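PDB 3HX6: type IV pilus biogenesis factor PilY1 from Pseudomonas aeruginosa, which primes type IV pilus assembly, supports twitching motility and host-cell adhesion, and appears to control pilus retraction through calcium binding and release. Local coordinates for residues Ser51-Gln59 / Arg84-Ala92; Thr522-Leu532 / Val542-Val551. The protein carries 3 engineered substitutions. All blocks are in the same frame, centred on the assembly; numbering follows the deposited sequence.

Contact 1: residues Ser51-Gln59 / Arg84-Ala92; sequences SPATVGKAQ and RAPRVYVGA
Thr-54 and Val-55 pair antiparallel with Val-88 and Arg-87, adding strand 54-55 as an edge strand of a four-stranded antiparallel sheet near the N-terminal end of the modelled chain. Val-55 and Arg-87 are the hydrogen-bonded pair: Val-55 N sits 2.6 Å from Arg-87 O, and the return bond from Arg-87 N to Val-55 O is longer. Two residues along, beyond the Thr-54/Val-88 pair, Tyr-89 N donates to Ala-53 O at 2.9 Å. Thr-54 and Val-88 form the non-hydrogen-bonded pair, Thr-54 CB resting against Val-88 CG2 at 3.6 Å. The sheet, completed by strands 97-99 and 108-110, runs in the plain up-and-down order of a beta-propeller blade, as expected in the PilY1 propeller domain. On the face that carries Val-55, its CG2 lies 3.9 Å from Tyr-89 CE1, and Val-142 and Thr-153 of the next sheet pack against the same valine. Where the strand ends, Arg-84 takes over. Its chain bends at chi3 (56°), turning the guanidinium back so that Arg-84 NE (2.7 Å) and Arg-84 NH2 (2.9 Å) both grip Gly-56 O side-on, within the guanidinium plane. Val-55 CG1, anti to the backbone N (chi1 177°), covers the centre of one guanidinium face, 3.4 Å from Arg-84 CZ. NH1 is held in turn by Thr-153 OG1 and Thr-172 O, while a water joins NH2 to Lys-57 O.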
ATOM      1  N   SER A  51     -13.793  -4.828 -15.110  1.00 62.19           N
ATOM      2  CA  SER A  51     -13.543  -3.975 -13.909  1.00 61.99           C
ATOM      3  C   SER A  51     -12.173  -4.279 -13.297  1.00 61.14           C
ATOM      4  O   SER A  51     -11.331  -3.386 -13.178  1.00 61.24           O
ATOM      5  CB  SER A  51     -14.652  -4.188 -12.872  1.00 62.26           C
ATOM      6  OG  SER A  51     -14.448  -3.385 -11.717  1.00 63.73           O
ATOM      7  N   PRO A  52     -11.925  -5.544 -12.905  1.00 59.98           N
ATOM      8  CA  PRO A  52     -10.622  -5.880 -12.319  1.00 58.43           C
ATOM      9  C   PRO A  52      -9.511  -5.719 -13.355  1.00 56.18           C
ATOM     10  O   PRO A  52      -8.340  -5.983 -13.077  1.00 56.23           O
ATOM     11  CB  PRO A  52     -10.789  -7.345 -11.907  1.00 58.84           C
ATOM     12  CG  PRO A  52     -12.264  -7.486 -11.701  1.00 59.53           C
ATOM     13  CD  PRO A  52     -12.819  -6.714 -12.865  1.00 59.94           C
ATOM     14  N   ALA A  53      -9.896  -5.293 -14.554  1.00 52.67           N
ATOM     15  CA  ALA A  53      -8.952  -5.105 -15.645  1.00 48.81           C
ATOM     16  C   ALA A  53      -8.563  -3.642 -15.821  1.00 46.43           C
ATOM     17  O   ALA A  53      -8.976  -2.986 -16.778  1.00 45.35           O
ATOM     18  CB  ALA A  53      -9.548  -5.643 -16.942  1.00 47.72           C
ATOM     19  N   THR A  54      -7.772  -3.130 -14.888  1.00 44.47           N
ATOM     20  CA  THR A  54      -7.320  -1.750 -14.963  1.00 43.89           C
ATOM     21  C   THR A  54      -5.853  -1.701 -15.379  1.00 41.81           C
ATOM     22  O   THR A  54      -5.041  -2.500 -14.917  1.00 41.87           O
ATOM     23  CB  THR A  54      -7.479  -1.026 -13.612  1.00 44.88           C
ATOM     24  OG1 THR A  54      -6.858   0.266 -13.692  1.00 46.01           O
ATOM     25  CG2 THR A  54      -6.843  -1.834 -12.492  1.00 44.63           C
ATOM     26  N   VAL A  55      -5.521  -0.764 -16.259  1.00 40.03           N
ATOM     27  CA  VAL A  55      -4.151  -0.627 -16.732  1.00 37.90           C
ATOM     28  C   VAL A  55      -3.556   0.732 -16.383  1.00 37.14           C
ATOM     29  O   VAL A  55      -3.826   1.733 -17.049  1.00 36.25           O
ATOM     30  CB  VAL A  55      -4.069  -0.828 -18.260  1.00 37.96           C
ATOM     31  CG1 VAL A  55      -2.641  -0.617 -18.732  1.00 35.54           C
ATOM     32  CG2 VAL A  55      -4.551  -2.228 -18.628  1.00 37.64           C
ATOM     33  N   GLY A  56      -2.744   0.751 -15.329  1.00 36.22           N
ATOM     34  CA  GLY A  56      -2.093   1.974 -14.900  1.00 35.47           C
ATOM     35  C   GLY A  56      -0.587   1.786 -14.864  1.00 34.77           C
ATOM     36  O   GLY A  56       0.094   1.993 -15.869  1.00 33.90           O
ATOM     37  N   LYS A  57      -0.069   1.382 -13.707  1.00 34.25           N
ATOM     38  CA  LYS A  57       1.364   1.159 -13.537  1.00 34.57           C
ATOM     39  C   LYS A  57       1.784  -0.232 -14.004  1.00 33.28           C
ATOM     40  O   LYS A  57       0.939  -1.078 -14.322  1.00 31.76           O
ATOM     41  CB  LYS A  57       1.760   1.310 -12.065  1.00 36.21           C
ATOM     42  CG  LYS A  57       1.644   2.715 -11.504  1.00 41.93           C
ATOM     43  CD  LYS A  57       2.312   2.787 -10.137  1.00 44.60           C
ATOM     44  CE  LYS A  57       2.271   4.194  -9.566  1.00 48.01           C
ATOM     45  NZ  LYS A  57       3.053   4.296  -8.297  1.00 51.27           N
ATOM     46  N   ALA A  58       3.096  -0.460 -14.042  1.00 30.13           N
ATOM     47  CA  ALA A  58       3.632  -1.754 -14.440  1.00 28.18           C
ATOM     48  C   ALA A  58       3.067  -2.761 -13.445  1.00 27.56           C
ATOM     49  O   ALA A  58       2.897  -2.451 -12.264  1.00 26.68           O
ATOM     50  CB  ALA A  58       5.149  -1.743 -14.377  1.00 24.84           C
ATOM     51  N   GLN A  59       2.773  -3.961 -13.925  1.00 26.48           N
ATOM     52  CA  GLN A  59       2.198  -4.988 -13.076  1.00 27.29           C
ATOM     53  C   GLN A  59       3.149  -5.617 -12.068  1.00 26.37           C
ATOM     54  O   GLN A  59       2.742  -5.954 -10.961  1.00 24.93           O
ATOM     55  CB  GLN A  59       1.580  -6.087 -13.947  1.00 28.11           C
ATOM     56  CG  GLN A  59       1.249  -7.365 -13.194  1.00 29.31           C
ATOM     57  CD  GLN A  59       0.553  -8.394 -14.064  1.00 30.39           C
ATOM     58  OE1 GLN A  59       0.843  -8.519 -15.254  1.00 29.36           O
ATOM     59  NE2 GLN A  59      -0.359  -9.152 -13.465  1.00 31.47           N
ATOM     60  N   ARG A  84       1.642   6.609 -17.295  1.00 42.74           N
ATOM     61  CA  ARG A  84       0.644   6.136 -18.251  1.00 40.10           C
ATOM     62  C   ARG A  84      -0.773   6.495 -17.811  1.00 39.58           C
ATOM     63  O   ARG A  84      -1.133   6.338 -16.642  1.00 38.25           O
ATOM     64  CB  ARG A  84       0.755   4.619 -18.439  1.00 38.20           C
ATOM     65  CG  ARG A  84      -0.314   4.029 -19.353  1.00 34.10           C
ATOM     66  CD  ARG A  84       0.004   2.595 -19.739  1.00 30.97           C
ATOM     67  NE  ARG A  84       0.199   1.728 -18.580  1.00 27.92           N
ATOM     68  CZ  ARG A  84       0.569   0.455 -18.662  1.00 24.75           C
ATOM     69  NH1 ARG A  84       0.781  -0.093 -19.848  1.00 24.34           N
ATOM     70  NH2 ARG A  84       0.734  -0.268 -17.564  1.00 23.51           N
ATOM     71  N   ALA A  85      -1.575   6.977 -18.756  1.00 40.06           N
ATOM     72  CA  ALA A  85      -2.953   7.354 -18.460  1.00 41.30           C
ATOM     73  C   ALA A  85      -3.765   6.109 -18.115  1.00 41.67           C
ATOM     74  O   ALA A  85      -3.961   5.234 -18.955  1.00 42.27           O
ATOM     75  CB  ALA A  85      -3.572   8.072 -19.655  1.00 40.81           C
ATOM     76  N   PRO A  86      -4.242   6.014 -16.866  1.00 42.40           N
ATOM     77  CA  PRO A  86      -5.035   4.874 -16.397  1.00 43.36           C
ATOM     78  C   PRO A  86      -6.261   4.564 -17.256  1.00 44.83           C
ATOM     79  O   PRO A  86      -6.925   5.466 -17.769  1.00 45.76           O
ATOM     80  CB  PRO A  86      -5.414   5.284 -14.978  1.00 43.24           C
ATOM     81  CG  PRO A  86      -4.231   6.096 -14.546  1.00 42.88           C
ATOM     82  CD  PRO A  86      -3.979   6.955 -15.762  1.00 43.04           C
ATOM     83  N   ARG A  87      -6.550   3.275 -17.403  1.00 44.86           N
ATOM     84  CA  ARG A  87      -7.689   2.816 -18.186  1.00 44.98           C
ATOM     85  C   ARG A  87      -8.264   1.553 -17.564  1.00 45.61           C
ATOM     86  O   ARG A  87      -7.530   0.712 -17.046  1.00 46.14           O
ATOM     87  CB  ARG A  87      -7.268   2.519 -19.627  1.00 45.55           C
ATOM     88  CG  ARG A  87      -6.981   3.745 -20.477  1.00 47.44           C
ATOM     89  CD  ARG A  87      -8.264   4.489 -20.821  1.00 48.25           C
ATOM     90  NE  ARG A  87      -8.023   5.615 -21.719  1.00 49.02           N
ATOM     91  CZ  ARG A  87      -7.360   6.718 -21.385  1.00 49.49           C
ATOM     92  NH1 ARG A  87      -6.864   6.857 -20.163  1.00 49.55           N
ATOM     93  NH2 ARG A  87      -7.190   7.684 -22.277  1.00 49.35           N
ATOM     94  N   VAL A  88      -9.584   1.431 -17.600  1.00 45.75           N
ATOM     95  CA  VAL A  88     -10.252   0.255 -17.068  1.00 45.81           C
ATOM     96  C   VAL A  88     -11.105  -0.312 -18.187  1.00 45.62           C
ATOM     97  O   VAL A  88     -12.006   0.351 -18.697  1.00 47.16           O
ATOM     98  CB  VAL A  88     -11.141   0.591 -15.854  1.00 46.66           C
ATOM     99  CG1 VAL A  88     -11.973  -0.623 -15.458  1.00 47.06           C
ATOM    100  CG2 VAL A  88     -10.268   1.024 -14.680  1.00 46.33           C
ATOM    101  N   TYR A  89     -10.796  -1.538 -18.579  1.00 44.20           N
ATOM    102  CA  TYR A  89     -11.522  -2.190 -19.647  1.00 42.65           C
ATOM    103  C   TYR A  89     -12.575  -3.116 -19.066  1.00 43.08           C
ATOM    104  O   TYR A  89     -12.289  -3.943 -18.201  1.00 42.66           O
ATOM    105  CB  TYR A  89     -10.539  -2.946 -20.542  1.00 40.89           C
ATOM    106  CG  TYR A  89      -9.455  -2.043 -21.090  1.00 39.78           C
ATOM    107  CD1 TYR A  89      -8.360  -1.673 -20.305  1.00 38.23           C
ATOM    108  CD2 TYR A  89      -9.556  -1.502 -22.371  1.00 39.18           C
ATOM    109  CE1 TYR A  89      -7.401  -0.783 -20.780  1.00 37.36           C
ATOM    110  CE2 TYR A  89      -8.602  -0.607 -22.853  1.00 37.91           C
ATOM    111  CZ  TYR A  89      -7.532  -0.252 -22.053  1.00 36.57           C
ATOM    112  OH  TYR A  89      -6.605   0.651 -22.520  1.00 36.07           O
ATOM    113  N   VAL A  90     -13.804  -2.953 -19.540  1.00 44.85           N
ATOM    114  CA  VAL A  90     -14.925  -3.749 -19.066  1.00 45.30           C
ATOM    115  C   VAL A  90     -15.488  -4.582 -20.202  1.00 45.79           C
ATOM    116  O   VAL A  90     -15.510  -4.144 -21.353  1.00 44.93           O
ATOM    117  CB  VAL A  90     -16.049  -2.841 -18.505  1.00 46.22           C
ATOM    118  CG1 VAL A  90     -17.190  -3.691 -17.963  1.00 46.84           C
ATOM    119  CG2 VAL A  90     -15.491  -1.934 -17.418  1.00 44.64           C
ATOM    120  N   GLY A  91     -15.929  -5.790 -19.873  1.00 47.25           N
ATOM    121  CA  GLY A  91     -16.503  -6.658 -20.879  1.00 50.76           C
ATOM    122  C   GLY A  91     -17.976  -6.339 -21.038  1.00 53.15           C
ATOM    123  O   GLY A  91     -18.619  -5.879 -20.094  1.00 52.80           O
ATOM    124  N   ALA A  92     -18.511  -6.571 -22.231  1.00 56.20           N
ATOM    125  CA  ALA A  92     -19.920  -6.306 -22.498  1.00 58.57           C
ATOM    126  C   ALA A  92     -20.626  -7.603 -22.873  1.00 60.15           C
ATOM    127  O   ALA A  92     -20.063  -8.690 -22.724  1.00 60.15           O
ATOM    128  CB  ALA A  92     -20.056  -5.286 -23.627  1.00 59.19           C
TER
HETATM  129  O   HOH W   1      -3.800   2.397 -19.502  1.00 40.29           O
HETATM  130  O   HOH W   2       0.701  -2.950 -16.545  1.00 22.57           O

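Contact 2: residues Thr522-Leu532 / Val542-Val551; sequences TEQKGLGGLTL and VCSSGECLTV
Thr-531 and Cys-543 form a hydrogen-bonded antiparallel pair, with Thr-531 N to Cys-543 O at 2.9 Å and Cys-543 N to Thr-531 O at 2.8 Å. Strands 531-535, 539-543 and 548-550 make a three-stranded antiparallel sheet. Ahead of it, residues 524-530 arch round the disulfide-closed turn 543-548, which lets Gln-524 of strand 521-524, part of the large mixed sheet, meet the turn and link the two sheets. The glutamine's CG stands anti to the carbonyl carbon (chi1 -75°) and the chain runs on extended, bringing the amide in beside Ser-544 and Glu-547. Ser-544 OG, held between its own backbone N and carbonyl carbon (chi1 62°), donates a weak bond to Gln-524 OE1 at 2.8 Å; the same oxygen is also bonded to Thr-480 OG1. Gln-524 NE2 lies 3.5 Å from Glu-547 CB and 3.9 Å from Leu-549 CD1. The glutamate's carboxylate bends off to a salt bridge with Arg-410, its plane nearly perpendicular to the amide's (84°). Leu-549 CD1 also meets Thr-522 CG2 tip to tip at 4.1 Å. On the sheet face that carries Val-542, the Leu-530 side chain slants across it, Leu-530 CD2 lying 3.8 Å from Val-542 CG2. The disulfide from Cys-543 to Cys-548 starts at the very residue that pairs with Thr-531 and spans the turn. With backbone bonds and this covalent link, the hairpin side is probably the more rigid; Gln-524 couples it to the large sheet through a weak bond and apolar packing.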
ATOM      1  N   THR A 522     -18.944 -13.914   5.511  1.00 16.54           N
ATOM      2  CA  THR A 522     -19.826 -12.768   5.659  1.00 19.39           C
ATOM      3  C   THR A 522     -20.457 -12.439   4.309  1.00 20.59           C
ATOM      4  O   THR A 522     -19.798 -12.493   3.265  1.00 17.82           O
ATOM      5  CB  THR A 522     -19.075 -11.527   6.194  1.00 20.73           C
ATOM      6  OG1 THR A 522     -20.005 -10.453   6.375  1.00 23.47           O
ATOM      7  CG2 THR A 522     -17.994 -11.089   5.230  1.00 20.68           C
ATOM      8  N   GLU A 523     -21.745 -12.117   4.348  1.00 22.73           N
ATOM      9  CA  GLU A 523     -22.517 -11.785   3.160  1.00 26.93           C
ATOM     10  C   GLU A 523     -22.202 -10.361   2.707  1.00 29.24           C
ATOM     11  O   GLU A 523     -22.240  -9.432   3.510  1.00 29.38           O
ATOM     12  CB  GLU A 523     -24.006 -11.933   3.485  1.00 27.97           C
ATOM     13  CG  GLU A 523     -24.969 -11.657   2.347  1.00 35.24           C
ATOM     14  CD  GLU A 523     -26.412 -11.911   2.750  1.00 38.18           C
ATOM     15  OE1 GLU A 523     -26.868 -11.323   3.756  1.00 39.10           O
ATOM     16  OE2 GLU A 523     -27.089 -12.705   2.066  1.00 40.90           O
ATOM     17  N   GLN A 524     -21.881 -10.190   1.425  1.00 32.98           N
ATOM     18  CA  GLN A 524     -21.562  -8.864   0.885  1.00 38.41           C
ATOM     19  C   GLN A 524     -22.490  -8.423  -0.250  1.00 43.33           C
ATOM     20  O   GLN A 524     -23.121  -9.246  -0.914  1.00 43.24           O
ATOM     21  CB  GLN A 524     -20.106  -8.811   0.406  1.00 37.18           C
ATOM     22  CG  GLN A 524     -19.083  -8.733   1.532  1.00 38.20           C
ATOM     23  CD  GLN A 524     -17.703  -8.299   1.053  1.00 39.36           C
ATOM     24  OE1 GLN A 524     -17.042  -9.004   0.291  1.00 37.20           O
ATOM     25  NE2 GLN A 524     -17.265  -7.126   1.502  1.00 40.21           N
ATOM     26  N   LYS A 525     -22.557  -7.111  -0.465  1.00 49.38           N
ATOM     27  CA  LYS A 525     -23.409  -6.524  -1.498  1.00 53.85           C
ATOM     28  C   LYS A 525     -23.169  -7.049  -2.910  1.00 55.66           C
ATOM     29  O   LYS A 525     -22.172  -7.726  -3.181  1.00 55.98           O
ATOM     30  CB  LYS A 525     -23.267  -4.998  -1.502  1.00 56.17           C
ATOM     31  CG  LYS A 525     -24.032  -4.299  -0.386  1.00 59.42           C
ATOM     32  CD  LYS A 525     -23.902  -2.783  -0.492  1.00 60.88           C
ATOM     33  CE  LYS A 525     -24.800  -2.070   0.512  1.00 62.57           C
ATOM     34  NZ  LYS A 525     -24.522  -2.482   1.918  1.00 64.07           N
ATOM     35  N   GLY A 526     -24.109  -6.716  -3.795  1.00 57.18           N
ATOM     36  CA  GLY A 526     -24.071  -7.128  -5.189  1.00 59.04           C
ATOM     37  C   GLY A 526     -22.735  -7.555  -5.760  1.00 60.26           C
ATOM     38  O   GLY A 526     -21.703  -6.932  -5.509  1.00 61.52           O
ATOM     39  N   LEU A 527     -22.773  -8.623  -6.548  1.00 61.01           N
ATOM     40  CA  LEU A 527     -21.585  -9.188  -7.184  1.00 60.85           C
ATOM     41  C   LEU A 527     -20.533  -8.168  -7.592  1.00 59.96           C
ATOM     42  O   LEU A 527     -20.854  -7.069  -8.050  1.00 60.85           O
ATOM     43  CB  LEU A 527     -21.992 -10.009  -8.410  1.00 62.38           C
ATOM     44  CG  LEU A 527     -22.739 -11.322  -8.157  1.00 63.17           C
ATOM     45  CD1 LEU A 527     -24.068 -11.078  -7.456  1.00 63.53           C
ATOM     46  CD2 LEU A 527     -22.965 -12.003  -9.481  1.00 64.01           C
ATOM     47  N   GLY A 528     -19.273  -8.550  -7.421  1.00 58.40           N
ATOM     48  CA  GLY A 528     -18.168  -7.681  -7.774  1.00 55.85           C
ATOM     49  C   GLY A 528     -16.848  -8.429  -7.765  1.00 53.76           C
ATOM     50  O   GLY A 528     -15.787  -7.831  -7.954  1.00 54.85           O
ATOM     51  N   GLY A 529     -16.915  -9.741  -7.549  1.00 51.20           N
ATOM     52  CA  GLY A 529     -15.715 -10.557  -7.514  1.00 45.33           C
ATOM     53  C   GLY A 529     -14.828 -10.154  -6.353  1.00 42.10           C
ATOM     54  O   GLY A 529     -15.172  -9.250  -5.594  1.00 41.22           O
ATOM     55  N   LEU A 530     -13.693 -10.826  -6.194  1.00 38.43           N
ATOM     56  CA  LEU A 530     -12.779 -10.487  -5.114  1.00 37.05           C
ATOM     57  C   LEU A 530     -11.436 -10.004  -5.636  1.00 35.07           C
ATOM     58  O   LEU A 530     -10.861 -10.586  -6.556  1.00 33.17           O
ATOM     59  CB  LEU A 530     -12.545 -11.681  -4.181  1.00 35.88           C
ATOM     60  CG  LEU A 530     -13.630 -12.065  -3.175  1.00 35.75           C
ATOM     61  CD1 LEU A 530     -13.060 -13.098  -2.215  1.00 36.08           C
ATOM     62  CD2 LEU A 530     -14.099 -10.845  -2.401  1.00 35.44           C
ATOM     63  N   THR A 531     -10.949  -8.928  -5.037  1.00 34.44           N
ATOM     64  CA  THR A 531      -9.665  -8.357  -5.401  1.00 35.79           C
ATOM     65  C   THR A 531      -8.891  -8.135  -4.116  1.00 35.27           C
ATOM     66  O   THR A 531      -9.468  -7.796  -3.085  1.00 35.20           O
ATOM     67  CB  THR A 531      -9.824  -7.008  -6.128  1.00 35.97           C
ATOM     68  OG1 THR A 531     -10.506  -7.208  -7.372  1.00 37.38           O
ATOM     69  CG2 THR A 531      -8.462  -6.396  -6.408  1.00 39.03           C
ATOM     70  N   LEU A 532      -7.585  -8.346  -4.177  1.00 36.02           N
ATOM     71  CA  LEU A 532      -6.733  -8.163  -3.014  1.00 37.96           C
ATOM     72  C   LEU A 532      -5.860  -6.949  -3.278  1.00 39.75           C
ATOM     73  O   LEU A 532      -5.215  -6.860  -4.318  1.00 38.89           O
ATOM     74  CB  LEU A 532      -5.871  -9.414  -2.795  1.00 37.87           C
ATOM     75  CG  LEU A 532      -4.903  -9.507  -1.607  1.00 37.77           C
ATOM     76  CD1 LEU A 532      -3.691  -8.642  -1.850  1.00 39.82           C
ATOM     77  CD2 LEU A 532      -5.606  -9.102  -0.328  1.00 38.01           C
ATOM     78  N   VAL A 542      -9.318  -6.949   1.154  1.00 25.97           N
ATOM     79  CA  VAL A 542      -9.967  -7.741   0.131  1.00 27.11           C
ATOM     80  C   VAL A 542     -11.242  -6.975  -0.186  1.00 27.19           C
ATOM     81  O   VAL A 542     -12.003  -6.617   0.710  1.00 25.96           O
ATOM     82  CB  VAL A 542     -10.296  -9.174   0.625  1.00 27.49           C
ATOM     83  CG1 VAL A 542     -11.240  -9.129   1.820  1.00 27.87           C
ATOM     84  CG2 VAL A 542     -10.907  -9.978  -0.511  1.00 26.88           C
ATOM     85  N   CYS A 543     -11.458  -6.686  -1.460  1.00 29.40           N
ATOM     86  CA  CYS A 543     -12.641  -5.945  -1.852  1.00 34.68           C
ATOM     87  C   CYS A 543     -13.496  -6.771  -2.795  1.00 36.38           C
ATOM     88  O   CYS A 543     -13.002  -7.666  -3.477  1.00 36.23           O
ATOM     89  CB  CYS A 543     -12.255  -4.646  -2.563  1.00 35.57           C
ATOM     90  SG  CYS A 543     -11.057  -3.552  -1.725  1.00 41.86           S
ATOM     91  N   SER A 544     -14.783  -6.462  -2.827  1.00 40.03           N
ATOM     92  CA  SER A 544     -15.702  -7.157  -3.710  1.00 45.44           C
ATOM     93  C   SER A 544     -16.539  -6.111  -4.428  1.00 49.04           C
ATOM     94  O   SER A 544     -16.401  -5.902  -5.634  1.00 49.23           O
ATOM     95  CB  SER A 544     -16.610  -8.097  -2.915  1.00 44.34           C
ATOM     96  OG  SER A 544     -17.408  -7.376  -1.996  1.00 46.67           O
ATOM     97  N   SER A 545     -17.394  -5.443  -3.665  1.00 52.20           N
ATOM     98  CA  SER A 545     -18.265  -4.420  -4.207  1.00 55.44           C
ATOM     99  C   SER A 545     -18.862  -3.650  -3.046  1.00 57.52           C
ATOM    100  O   SER A 545     -19.434  -4.240  -2.124  1.00 59.36           O
ATOM    101  CB  SER A 545     -19.381  -5.064  -5.031  1.00 56.73           C
ATOM    102  OG  SER A 545     -20.257  -4.083  -5.556  1.00 59.59           O
ATOM    103  N   GLY A 546     -18.716  -2.332  -3.092  1.00 57.37           N
ATOM    104  CA  GLY A 546     -19.242  -1.494  -2.034  1.00 57.23           C
ATOM    105  C   GLY A 546     -18.395  -1.542  -0.777  1.00 56.22           C
ATOM    106  O   GLY A 546     -18.177  -0.515  -0.134  1.00 57.55           O
ATOM    107  N   GLU A 547     -17.908  -2.728  -0.424  1.00 53.66           N
ATOM    108  CA  GLU A 547     -17.098  -2.877   0.777  1.00 49.74           C
ATOM    109  C   GLU A 547     -15.753  -3.554   0.557  1.00 45.56           C
ATOM    110  O   GLU A 547     -15.625  -4.501  -0.216  1.00 44.03           O
ATOM    111  CB  GLU A 547     -17.864  -3.673   1.842  1.00 52.81           C
ATOM    112  CG  GLU A 547     -18.766  -2.854   2.771  1.00 56.82           C
ATOM    113  CD  GLU A 547     -18.018  -2.252   3.959  1.00 58.81           C
ATOM    114  OE1 GLU A 547     -17.452  -3.024   4.765  1.00 58.41           O
ATOM    115  OE2 GLU A 547     -18.002  -1.007   4.089  1.00 59.41           O
ATOM    116  N   CYS A 548     -14.749  -3.037   1.249  1.00 40.04           N
ATOM    117  CA  CYS A 548     -13.412  -3.596   1.225  1.00 36.63           C
ATOM    118  C   CYS A 548     -13.221  -3.973   2.680  1.00 33.66           C
ATOM    119  O   CYS A 548     -13.665  -3.246   3.570  1.00 33.07           O
ATOM    120  CB  CYS A 548     -12.367  -2.551   0.854  1.00 38.54           C
ATOM    121  SG  CYS A 548     -12.201  -2.083  -0.900  1.00 38.45           S
ATOM    122  N   LEU A 549     -12.578  -5.101   2.937  1.00 29.95           N
ATOM    123  CA  LEU A 549     -12.359  -5.516   4.312  1.00 27.03           C
ATOM    124  C   LEU A 549     -10.877  -5.716   4.580  1.00 26.34           C
ATOM    125  O   LEU A 549     -10.207  -6.470   3.874  1.00 24.21           O
ATOM    126  CB  LEU A 549     -13.113  -6.816   4.598  1.00 26.30           C
ATOM    127  CG  LEU A 549     -14.625  -6.818   4.350  1.00 28.23           C
ATOM    128  CD1 LEU A 549     -15.163  -8.222   4.561  1.00 29.51           C
ATOM    129  CD2 LEU A 549     -15.321  -5.842   5.284  1.00 27.32           C
ATOM    130  N   THR A 550     -10.361  -5.018   5.585  1.00 25.25           N
ATOM    131  CA  THR A 550      -8.965  -5.171   5.946  1.00 25.27           C
ATOM    132  C   THR A 550      -8.842  -6.635   6.357  1.00 25.51           C
ATOM    133  O   THR A 550      -9.706  -7.159   7.060  1.00 25.51           O
ATOM    134  CB  THR A 550      -8.584  -4.270   7.145  1.00 26.61           C
ATOM    135  OG1 THR A 550      -8.867  -2.900   6.827  1.00 29.28           O
ATOM    136  CG2 THR A 550      -7.099  -4.411   7.467  1.00 22.99           C
ATOM    137  N   VAL A 551      -7.786  -7.302   5.910  1.00 24.35           N
ATOM    138  CA  VAL A 551      -7.613  -8.704   6.250  1.00 23.24           C
ATOM    139  C   VAL A 551      -6.296  -9.016   6.941  1.00 22.89           C
ATOM    140  O   VAL A 551      -5.302  -8.306   6.784  1.00 21.87           O
ATOM    141  CB  VAL A 551      -7.730  -9.598   5.000  1.00 24.32           C
ATOM    142  CG1 VAL A 551      -9.152  -9.563   4.473  1.00 23.46           C
ATOM    143  CG2 VAL A 551      -6.762  -9.123   3.932  1.00 26.51           C
TER

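How the contacts relate
From the N terminus, contact 1 comes first: 51-59 leaves its strand, the chain passes through helices 62-65 and 74-82, and the return of segment 84-92 closes that loop. Contact 1 thereby joins the first two strands of the first four-stranded sheet; three more such sheets, from strand 141-147 to strand 307-317, follow, then the large mixed sheet that ends, in sequence, with strand 521-524. There contact 2 opens and closes a much shorter loop, pairing strand 531-535 with strand 539-543 and tying strand 521-524 to the turn and strand 548-550 that follow. The loops are in series, neither nested nor crossed. The centres of contact 1 and contact 2 lie about 19 Å apart; their nearest atoms approach to about 5 Å without touching.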